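Local coordinates for alkaline phosphatase D (Bacillus subtilis, PDB 2YEQ), which hydrolyses phosphate mono- and diesters as an alkaline phosphatase and phosphodiesterase, with an active site that holds iron and calcium ions, at residues N3-F9 / T94-P100; G130-Y135 / S409-G413; I332-W337 / D350-G354. One frame throughout, in Å; residues are numbered along the deposited sequence.

Interaction 1: residues N3-F9 / T94-P100. With PE5 (3,6,9,12,15,18,21,24-octaoxahexacosan-1-ol), chain Y.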
loop_
_atom_site.group_PDB
_atom_site.type_symbol
_atom_site.label_atom_id
_atom_site.label_comp_id
_atom_site.label_asym_id
_atom_site.label_seq_id
_atom_site.Cartn_x
_atom_site.Cartn_y
_atom_site.Cartn_z
ATOM N N ASN A 3 19.163 11.336 -28.125
ATOM C CA ASN A 3 20.076 12.103 -27.305
ATOM C C ASN A 3 19.244 13.006 -26.425
ATOM O O ASN A 3 18.169 13.444 -26.810
ATOM C CB ASN A 3 21.073 12.883 -28.175
ATOM C CG ASN A 3 21.808 11.970 -29.175
ATOM O OD1 ASN A 3 21.561 12.035 -30.381
ATOM N ND2 ASN A 3 22.669 11.089 -28.672
ATOM N N PHE A 4 19.742 13.246 -25.224
ATOM C CA PHE A 4 19.008 13.961 -24.208
ATOM C C PHE A 4 19.784 15.151 -23.742
ATOM O O PHE A 4 21.023 15.105 -23.693
ATOM C CB PHE A 4 18.787 13.033 -23.022
ATOM C CG PHE A 4 17.938 11.854 -23.355
ATOM C CD1 PHE A 4 18.492 10.749 -23.956
ATOM C CD2 PHE A 4 16.573 11.883 -23.110
ATOM C CE1 PHE A 4 17.704 9.666 -24.284
ATOM C CE2 PHE A 4 15.768 10.804 -23.443
ATOM C CZ PHE A 4 16.319 9.698 -24.011
ATOM N N SER A 5 19.065 16.201 -23.380
ATOM C CA SER A 5 19.655 17.398 -22.824
ATOM C C SER A 5 19.761 17.274 -21.296
ATOM O O SER A 5 20.455 18.050 -20.635
ATOM C CB SER A 5 18.835 18.627 -23.249
ATOM O OG SER A 5 17.498 18.475 -22.867
ATOM N N SER A 6 19.092 16.275 -20.733
ATOM C CA SER A 6 19.194 16.017 -19.304
ATOM C C SER A 6 19.002 14.530 -19.044
ATOM O O SER A 6 18.409 13.826 -19.853
ATOM C CB SER A 6 18.155 16.842 -18.549
ATOM O OG SER A 6 18.592 17.017 -17.230
ATOM N N TYR A 7 19.561 14.043 -17.945
ATOM C CA TYR A 7 19.527 12.614 -17.620
ATOM C C TYR A 7 18.060 12.130 -17.563
ATOM O O TYR A 7 17.259 12.719 -16.853
ATOM C CB TYR A 7 20.192 12.404 -16.267
ATOM C CG TYR A 7 20.252 10.969 -15.855
ATOM C CD1 TYR A 7 21.003 10.061 -16.591
ATOM C CD2 TYR A 7 19.552 10.499 -14.741
ATOM C CE1 TYR A 7 21.086 8.751 -16.230
ATOM C CE2 TYR A 7 19.621 9.155 -14.373
ATOM C CZ TYR A 7 20.399 8.293 -15.114
ATOM O OH TYR A 7 20.483 6.939 -14.805
ATOM N N PRO A 8 17.702 11.121 -18.339
ATOM C CA PRO A 8 16.266 10.807 -18.490
ATOM C C PRO A 8 15.646 9.960 -17.367
ATOM O O PRO A 8 14.413 9.980 -17.169
ATOM C CB PRO A 8 16.200 10.097 -19.830
ATOM C CG PRO A 8 17.566 9.534 -20.053
ATOM C CD PRO A 8 18.510 10.491 -19.405
ATOM N N PHE A 9 16.464 9.233 -16.618
ATOM C CA PHE A 9 15.929 8.284 -15.633
ATOM C C PHE A 9 15.790 8.950 -14.257
ATOM O O PHE A 9 16.280 8.438 -13.259
ATOM C CB PHE A 9 16.815 7.038 -15.547
ATOM C CG PHE A 9 16.962 6.288 -16.852
ATOM C CD1 PHE A 9 15.930 5.498 -17.341
ATOM C CD2 PHE A 9 18.141 6.349 -17.573
ATOM C CE1 PHE A 9 16.060 4.802 -18.515
ATOM C CE2 PHE A 9 18.285 5.638 -18.779
ATOM C CZ PHE A 9 17.256 4.860 -19.235
ATOM N N THR A 94 19.084 3.916 -22.977
ATOM C CA THR A 94 18.422 4.613 -24.068
ATOM C C THR A 94 19.442 5.556 -24.687
ATOM O O THR A 94 19.997 6.410 -24.009
ATOM C CB THR A 94 17.100 5.301 -23.613
ATOM O OG1 THR A 94 16.391 5.773 -24.761
ATOM C CG2 THR A 94 17.334 6.428 -22.599
ATOM N N GLY A 95 19.694 5.358 -25.975
ATOM C CA GLY A 95 20.823 5.974 -26.648
ATOM C C GLY A 95 22.061 5.513 -25.912
ATOM O O GLY A 95 22.312 4.311 -25.760
ATOM N N HIS A 96 22.792 6.471 -25.380
ATOM C CA HIS A 96 23.980 6.196 -24.597
ATOM C C HIS A 96 23.707 6.294 -23.088
ATOM O O HIS A 96 24.607 6.046 -22.286
ATOM C CB HIS A 96 25.097 7.168 -25.009
ATOM C CG HIS A 96 25.357 7.185 -26.483
ATOM N ND1 HIS A 96 26.281 6.358 -27.085
ATOM C CD2 HIS A 96 24.775 7.897 -27.480
ATOM C CE1 HIS A 96 26.275 6.580 -28.391
ATOM N NE2 HIS A 96 25.363 7.499 -28.656
ATOM N N GLU A 97 22.488 6.675 -22.707
ATOM C CA GLU A 97 22.164 6.921 -21.292
ATOM C C GLU A 97 21.877 5.604 -20.565
ATOM O O GLU A 97 21.171 4.750 -21.097
ATOM C CB GLU A 97 20.960 7.863 -21.147
ATOM C CG GLU A 97 21.102 9.222 -21.839
ATOM C CD GLU A 97 22.045 10.173 -21.128
ATOM O OE1 GLU A 97 22.295 9.992 -19.903
ATOM O OE2 GLU A 97 22.529 11.115 -21.812
ATOM N N LEU A 98 22.439 5.443 -19.368
ATOM C CA LEU A 98 22.243 4.231 -18.559
ATOM C C LEU A 98 21.435 4.528 -17.301
ATOM O O LEU A 98 21.679 5.507 -16.617
ATOM C CB LEU A 98 23.581 3.654 -18.121
ATOM C CG LEU A 98 24.405 2.891 -19.136
ATOM C CD1 LEU A 98 25.768 2.550 -18.495
ATOM C CD2 LEU A 98 23.670 1.622 -19.570
ATOM N N SER A 99 20.469 3.668 -17.003
ATOM C CA SER A 99 19.693 3.777 -15.768
ATOM C C SER A 99 20.517 3.336 -14.562
ATOM O O SER A 99 21.525 2.629 -14.702
ATOM C CB SER A 99 18.429 2.911 -15.858
ATOM O OG SER A 99 18.708 1.513 -15.715
ATOM N N PRO A 100 20.099 3.732 -13.364
ATOM C CA PRO A 100 20.555 2.992 -12.193
ATOM C C PRO A 100 20.319 1.483 -12.344
ATOM O O PRO A 100 19.421 1.039 -13.069
ATOM C CB PRO A 100 19.693 3.548 -11.063
ATOM C CG PRO A 100 19.139 4.825 -11.570
ATOM C CD PRO A 100 19.014 4.666 -13.022
HETATM C C50 PE5 Y . 15.195 11.521 -28.409
HETATM O O1 PE5 Y . 14.868 12.089 -27.130
HETATM C C1 PE5 Y . 15.023 13.520 -27.091
HETATM C C2 PE5 Y . 14.924 14.062 -25.660
HETATM O O2 PE5 Y . 15.506 15.376 -25.489
HETATM C C3 PE5 Y . 15.235 15.974 -24.208
HETATM C C4 PE5 Y . 16.081 15.377 -23.102
#
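Phe-9 and Ser-99 make the close-packed end of this contact. Ser-99 CB sits over the centre of the Phe-9 ring, 3.7 Å from its centroid and 6° off the normal, a CH-pi contact. CZ of the same ring lies 3.7 Å from Thr-94 CG2. That methyl is shared with Phe-4, whose CE1 approaches it equally closely, while Pro-8 CG rests over the centre of the Phe-4 ring. Thr-94 OG1 turns elsewhere, to Pro-45 O.

Tyr-7 supplies the single direct hydrogen bond. With CG anti to the backbone nitrogen (chi1 -178°), the side chain runs out to Pro-100, and OH donates to Leu-98 O over 2.6 Å, in the carbonyl plane and on a lone pair.

The Asn-3 end is looser. Its side chain merely lies alongside His-96, both exposed, and a polyether molecule lies across the Phe-4 face opposite Pro-8. Glu-97 bridges the two regimes: its CG packs 3.7 Å from Phe-4 CD1 and 3.8 Å from Pro-8 CD.

Residues 94-97 form a type II' beta turn, as is common in tight beta hairpins; here it joins strands 87-94 and 97-105 of the four-stranded antiparallel sheet in the N-terminal domain.

Interaction 2: residues G130-Y135 / S409-G413; sequences GYYTAY and SITSG
Apolar packing between Ile-410 and the start of helix 133-138 dominates this buried contact. Ile-410 CD1 lies over one face of the Tyr-135 ring, offset toward the rim, 4.0 Å from the centroid and 19° off the normal, which makes a CH-pi contact. The same methyl meets Ala-134 CB at 3.6 Å. The other branch, CG2, stands anti to the backbone nitrogen of Ile-410 and touches both tyrosines, 4.0 Å from Tyr-132 CD1 and slightly closer to Tyr-135 CE2.

Thr-411 adds a second kind of contact, a methyl against backbone oxygens and a ring edge. Its CG2 comes to 3.3 Å from Tyr-131 O and 3.6 Å from Gly-130 O, and it also meets the Tyr-132 ring in plane, at the edge. The hydroxyl is used outside the pair, bonding with Gln-126 O, while the Tyr-132 and Tyr-135 hydroxyls bond with Gln-125.

No direct hydrogen bond joins the segments; a water does so instead. It donates to Tyr-131 O and to Ile-410 O (2.9 Å) and accepts from Ala-134 N (3.0 Å), an amide in the first turn of the helix, two residues after the N-cap, Tyr-132.

The chemistry therefore divides between an apolar interface and one three-way water that satisfies buried backbone groups. Residues 409-413 lie beside the iron site, where the backbones of Thr-411 and Ser-412 bond with that of the iron ligand Cys-124, and Ser-412 OG bonds with the hydroxyl of the ligand Tyr-154.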
loop_
_atom_site.group_PDB
_atom_site.type_symbol
_atom_site.label_atom_id
_atom_site.label_comp_id
_atom_site.label_asym_id
_atom_site.label_seq_id
_atom_site.Cartn_x
_atom_site.Cartn_y
_atom_site.Cartn_z
ATOM N N GLY A 130 6.291 14.911 5.542
ATOM C CA GLY A 130 7.627 14.605 6.021
ATOM C C GLY A 130 8.514 14.055 4.942
ATOM O O GLY A 130 8.087 13.882 3.800
ATOM N N TYR A 131 9.760 13.813 5.343
ATOM C CA TYR A 131 10.782 13.192 4.517
ATOM C C TYR A 131 10.612 11.687 4.544
ATOM O O TYR A 131 10.061 11.119 5.501
ATOM C CB TYR A 131 12.198 13.697 4.973
ATOM C CG TYR A 131 12.291 15.178 4.685
ATOM C CD1 TYR A 131 12.560 15.645 3.392
ATOM C CD2 TYR A 131 11.952 16.113 5.657
ATOM C CE1 TYR A 131 12.569 17.009 3.101
ATOM C CE2 TYR A 131 11.939 17.461 5.377
ATOM C CZ TYR A 131 12.244 17.905 4.092
ATOM O OH TYR A 131 12.194 19.242 3.835
ATOM N N TYR A 132 11.055 11.054 3.469
ATOM C CA TYR A 132 10.977 9.621 3.258
ATOM C C TYR A 132 12.163 8.822 3.864
ATOM O O TYR A 132 12.612 7.805 3.334
ATOM C CB TYR A 132 10.830 9.328 1.764
ATOM C CG TYR A 132 9.494 9.787 1.121
ATOM C CD1 TYR A 132 8.395 10.186 1.889
ATOM C CD2 TYR A 132 9.348 9.762 -0.264
ATOM C CE1 TYR A 132 7.189 10.594 1.274
ATOM C CE2 TYR A 132 8.170 10.143 -0.876
ATOM C CZ TYR A 132 7.092 10.565 -0.115
ATOM O OH TYR A 132 5.930 10.931 -0.773
ATOM N N THR A 133 12.578 9.240 5.041
ATOM C CA THR A 133 13.574 8.503 5.826
ATOM C C THR A 133 13.201 7.025 5.985
ATOM O O THR A 133 14.071 6.147 5.947
ATOM C CB THR A 133 13.702 9.138 7.187
ATOM O OG1 THR A 133 13.715 10.559 7.026
ATOM C CG2 THR A 133 14.988 8.653 7.931
ATOM N N ALA A 134 11.901 6.724 6.122
ATOM C CA ALA A 134 11.482 5.326 6.225
ATOM C C ALA A 134 12.014 4.480 5.088
ATOM O O ALA A 134 12.417 3.327 5.305
ATOM C CB ALA A 134 9.919 5.178 6.328
ATOM N N TYR A 135 12.000 5.020 3.864
ATOM C CA TYR A 135 12.465 4.263 2.711
ATOM C C TYR A 135 13.998 4.150 2.633
ATOM O O TYR A 135 14.519 3.185 2.077
ATOM C CB TYR A 135 11.919 4.846 1.413
ATOM C CG TYR A 135 10.468 4.518 1.133
ATOM C CD1 TYR A 135 10.046 3.202 1.072
ATOM C CD2 TYR A 135 9.523 5.521 0.930
ATOM C CE1 TYR A 135 8.733 2.874 0.816
ATOM C CE2 TYR A 135 8.180 5.205 0.655
ATOM C CZ TYR A 135 7.788 3.883 0.600
ATOM O OH TYR A 135 6.493 3.502 0.332
ATOM N N SER A 409 1.811 4.876 8.775
ATOM C CA SER A 409 2.111 5.556 7.530
ATOM C C SER A 409 3.621 5.862 7.420
ATOM O O SER A 409 4.303 6.037 8.440
ATOM C CB SER A 409 1.351 6.854 7.520
ATOM O OG SER A 409 1.510 7.548 8.749
ATOM N N ILE A 410 4.103 5.922 6.183
ATOM C CA ILE A 410 5.474 6.358 5.866
ATOM C C ILE A 410 5.686 7.784 6.339
ATOM O O ILE A 410 6.723 8.092 6.946
ATOM C CB ILE A 410 5.739 6.210 4.360
ATOM C CG1 ILE A 410 5.786 4.737 3.971
ATOM C CG2 ILE A 410 6.995 6.973 3.917
ATOM C CD1 ILE A 410 7.136 3.987 4.333
ATOM N N THR A 411 4.717 8.676 6.064
ATOM C CA THR A 411 4.745 10.052 6.564
ATOM C C THR A 411 3.407 10.675 6.988
ATOM O O THR A 411 3.398 11.618 7.754
ATOM C CB THR A 411 5.265 11.021 5.469
ATOM O OG1 THR A 411 4.547 10.758 4.254
ATOM C CG2 THR A 411 6.800 10.843 5.265
ATOM N N SER A 412 2.289 10.214 6.435
ATOM C CA SER A 412 1.007 10.936 6.612
ATOM C C SER A 412 0.718 11.113 8.082
ATOM O O SER A 412 0.812 10.156 8.864
ATOM C CB SER A 412 -0.152 10.191 5.949
ATOM O OG SER A 412 0.146 9.920 4.606
ATOM N N GLY A 413 0.453 12.361 8.455
ATOM C CA GLY A 413 0.119 12.717 9.825
ATOM C C GLY A 413 1.249 13.348 10.602
ATOM O O GLY A 413 1.022 13.967 11.636
HETATM O O HOH W 1 9.500 8.528 6.166
#

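Interaction 3: residues I332-W337 / D350-G354. With PE5 (3,6,9,12,15,18,21,24-octaoxahexacosan-1-ol), chain E.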
loop_
_atom_site.group_PDB
_atom_site.type_symbol
_atom_site.label_atom_id
_atom_site.label_comp_id
_atom_site.label_asym_id
_atom_site.label_seq_id
_atom_site.Cartn_x
_atom_site.Cartn_y
_atom_site.Cartn_z
ATOM N N ILE A 332 -7.675 -1.362 4.293
ATOM C CA ILE A 332 -8.387 -0.699 5.370
ATOM C C ILE A 332 -8.613 -1.592 6.610
ATOM O O ILE A 332 -8.537 -2.815 6.556
ATOM C CB ILE A 332 -9.757 -0.154 4.848
ATOM C CG1 ILE A 332 -10.491 -1.225 4.057
ATOM C CG2 ILE A 332 -9.567 1.149 3.991
ATOM C CD1 ILE A 332 -12.007 -0.960 3.884
ATOM N N PHE A 333 -8.885 -0.945 7.724
ATOM C CA PHE A 333 -8.993 -1.619 9.024
ATOM C C PHE A 333 -10.049 -2.733 9.010
ATOM O O PHE A 333 -11.237 -2.487 8.780
ATOM C CB PHE A 333 -9.274 -0.585 10.085
ATOM C CG PHE A 333 -8.784 -0.949 11.469
ATOM C CD1 PHE A 333 -9.438 -1.901 12.232
ATOM C CD2 PHE A 333 -7.708 -0.283 12.028
ATOM C CE1 PHE A 333 -8.989 -2.216 13.541
ATOM C CE2 PHE A 333 -7.279 -0.572 13.326
ATOM C CZ PHE A 333 -7.919 -1.550 14.066
ATOM N N PHE A 334 -9.598 -3.968 9.258
ATOM C CA PHE A 334 -10.437 -5.153 9.136
ATOM C C PHE A 334 -11.115 -5.570 10.459
ATOM O O PHE A 334 -12.284 -5.998 10.458
ATOM C CB PHE A 334 -9.605 -6.314 8.616
ATOM C CG PHE A 334 -10.384 -7.559 8.343
ATOM C CD1 PHE A 334 -11.044 -7.733 7.139
ATOM C CD2 PHE A 334 -10.431 -8.592 9.281
ATOM C CE1 PHE A 334 -11.767 -8.897 6.881
ATOM C CE2 PHE A 334 -11.154 -9.751 9.029
ATOM C CZ PHE A 334 -11.813 -9.912 7.840
ATOM N N ALA A 335 -10.382 -5.490 11.564
ATOM C CA ALA A 335 -10.914 -5.916 12.854
ATOM C C ALA A 335 -11.988 -4.958 13.345
ATOM O O ALA A 335 -12.106 -3.834 12.842
ATOM C CB ALA A 335 -9.798 -6.058 13.896
ATOM N N LYS A 336 -12.768 -5.413 14.333
ATOM C CA LYS A 336 -13.679 -4.543 15.070
ATOM C C LYS A 336 -12.897 -3.400 15.689
ATOM O O LYS A 336 -11.837 -3.605 16.293
ATOM C CB LYS A 336 -14.432 -5.344 16.156
ATOM C CG LYS A 336 -15.316 -4.532 17.087
ATOM C CD LYS A 336 -15.943 -5.430 18.202
ATOM C CE LYS A 336 -16.461 -4.632 19.404
ATOM N NZ LYS A 336 -15.416 -4.047 20.294
ATOM N N TRP A 337 -13.443 -2.189 15.593
ATOM C CA TRP A 337 -12.715 -1.000 15.984
ATOM C C TRP A 337 -13.674 0.052 16.495
ATOM O O TRP A 337 -13.917 1.099 15.851
ATOM C CB TRP A 337 -11.915 -0.520 14.759
ATOM C CG TRP A 337 -10.794 0.449 14.984
ATOM C CD1 TRP A 337 -10.013 0.568 16.072
ATOM C CD2 TRP A 337 -10.292 1.393 14.022
ATOM N NE1 TRP A 337 -9.063 1.543 15.872
ATOM C CE2 TRP A 337 -9.216 2.060 14.615
ATOM C CE3 TRP A 337 -10.666 1.737 12.718
ATOM C CZ2 TRP A 337 -8.511 3.063 13.967
ATOM C CZ3 TRP A 337 -9.969 2.735 12.073
ATOM C CH2 TRP A 337 -8.896 3.379 12.689
ATOM N N ASP A 350 -15.714 4.057 6.577
ATOM C CA ASP A 350 -14.824 3.793 5.425
ATOM C C ASP A 350 -13.990 2.509 5.561
ATOM O O ASP A 350 -13.364 2.052 4.590
ATOM C CB ASP A 350 -13.902 4.991 5.222
ATOM C CG ASP A 350 -13.159 4.944 3.899
ATOM O OD1 ASP A 350 -13.797 4.818 2.815
ATOM O OD2 ASP A 350 -11.906 5.046 3.953
ATOM N N SER A 351 -14.025 1.922 6.756
ATOM C CA SER A 351 -13.327 0.668 7.082
ATOM C C SER A 351 -14.263 -0.533 6.983
ATOM O O SER A 351 -15.427 -0.380 6.617
ATOM C CB SER A 351 -12.751 0.755 8.504
ATOM O OG SER A 351 -11.866 1.860 8.613
ATOM N N TRP A 352 -13.762 -1.738 7.288
ATOM C CA TRP A 352 -14.593 -2.934 7.201
ATOM C C TRP A 352 -15.785 -2.895 8.197
ATOM O O TRP A 352 -16.841 -3.456 7.891
ATOM C CB TRP A 352 -13.798 -4.222 7.402
ATOM C CG TRP A 352 -12.922 -4.630 6.262
ATOM C CD1 TRP A 352 -11.707 -4.087 5.937
ATOM C CD2 TRP A 352 -13.165 -5.644 5.314
ATOM N NE1 TRP A 352 -11.189 -4.712 4.859
ATOM C CE2 TRP A 352 -12.070 -5.666 4.442
ATOM C CE3 TRP A 352 -14.219 -6.543 5.096
ATOM C CZ2 TRP A 352 -11.971 -6.565 3.406
ATOM C CZ3 TRP A 352 -14.123 -7.413 4.086
ATOM C CH2 TRP A 352 -13.009 -7.431 3.237
ATOM N N ASP A 353 -15.643 -2.205 9.326
ATOM C CA ASP A 353 -16.766 -2.003 10.246
ATOM C C ASP A 353 -17.965 -1.275 9.552
ATOM O O ASP A 353 -19.102 -1.364 10.033
ATOM C CB ASP A 353 -16.362 -1.160 11.443
ATOM C CG ASP A 353 -15.671 -1.967 12.579
ATOM O OD1 ASP A 353 -15.960 -3.177 12.765
ATOM O OD2 ASP A 353 -14.849 -1.336 13.281
ATOM N N GLY A 354 -17.677 -0.544 8.469
ATOM C CA GLY A 354 -18.696 0.182 7.678
ATOM C C GLY A 354 -19.402 -0.733 6.700
ATOM O O GLY A 354 -20.397 -0.336 6.077
HETATM C C48 PE5 E . -19.335 -6.673 15.076
HETATM C C50 PE5 E . -19.934 -5.891 13.905
HETATM O O1 PE5 E . -19.092 -4.783 13.529
HETATM C C1 PE5 E . -19.575 -3.465 13.841
HETATM C C2 PE5 E . -20.225 -2.776 12.635
HETATM O O2 PE5 E . -21.673 -2.808 12.629
HETATM O O HOH W 2 -13.052 -2.090 10.712
HETATM O O HOH W 3 -9.192 1.954 7.589
HETATM O O HOH W 4 -14.331 1.343 13.108
#
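Trp-352 is gripped from two directions. Phe-334 turns an edge toward its indole, CD1 standing over the ring system 3.5 Å from Trp-352 CD2 with the planes at 66°, an edge-to-face pair. Ile-332 CG1 approaches the pyrrole part at 3.6 Å from Trp-352 CD1; it is set between its own backbone nitrogen and carbonyl carbon (chi1 48°), while Ile-332 CD1 reaches on to Asp-350 O. The backbone of Trp-352 is tied down as well, because its N donates to Phe-333 O over 3.0 Å.

Asp-353 reaches the far end of the loop. Its OD2 takes a weak hydrogen bond from Trp-337 N (2.8 Å, bent to 123°) and also accepts from a water that donates to Trp-337 O as well. A second water accepts from Asp-353 N and donates to Phe-333 O and Ala-335 O, so the Phe-333 carbonyl receives two hydrogen bonds. Ser-351 OG and Phe-333 N share a third water, the hydroxyl also bonding with Ser-348.

Around this first shell, Phe-333 and Trp-337 stack face on face within the loop. Further out, Gln-330 holds the indole nitrogen of Trp-352, and Arg-359 of helix 356-368 bridges Asp-353 OD1 and Phe-334 O. Asp-350 OD1 accepts a hydrogen bond from Gln-285 and forms salt bridges with Arg-279 and Arg-282; its side chain lies about 5 Å from a bound calcium ion.

These two loops, with a 3-10 segment at residues 352-354, belong to the crossover from strand 325-329 through helix 356-368 to its parallel neighbour 374-378, a beta-alpha-beta connection in the calcineurin-like phosphatase domain.

How the interactions relate
From the N terminus, interaction 1 comes first: it closes a loop of 84 intervening residues, rich in strand and without helix, and brings the edge strand of the N-terminal domain's antiparallel sheet back to the leading segment. Only afterwards does interaction 2 open, spanning 273 residues to join the start of helix 133-138 to the loop after strand 400-406. Interaction 3, a short closure over 12 residues, is nested within that span and ties the loop after strand 325-329 to the loop before helix 356-368. No contacts cross. Interactions 2 and 3 share the phosphatase domain, their centres 23 Å apart, whereas interactions 1 and 3, on opposite sides of the chain's centre, are 46 Å apart between centres.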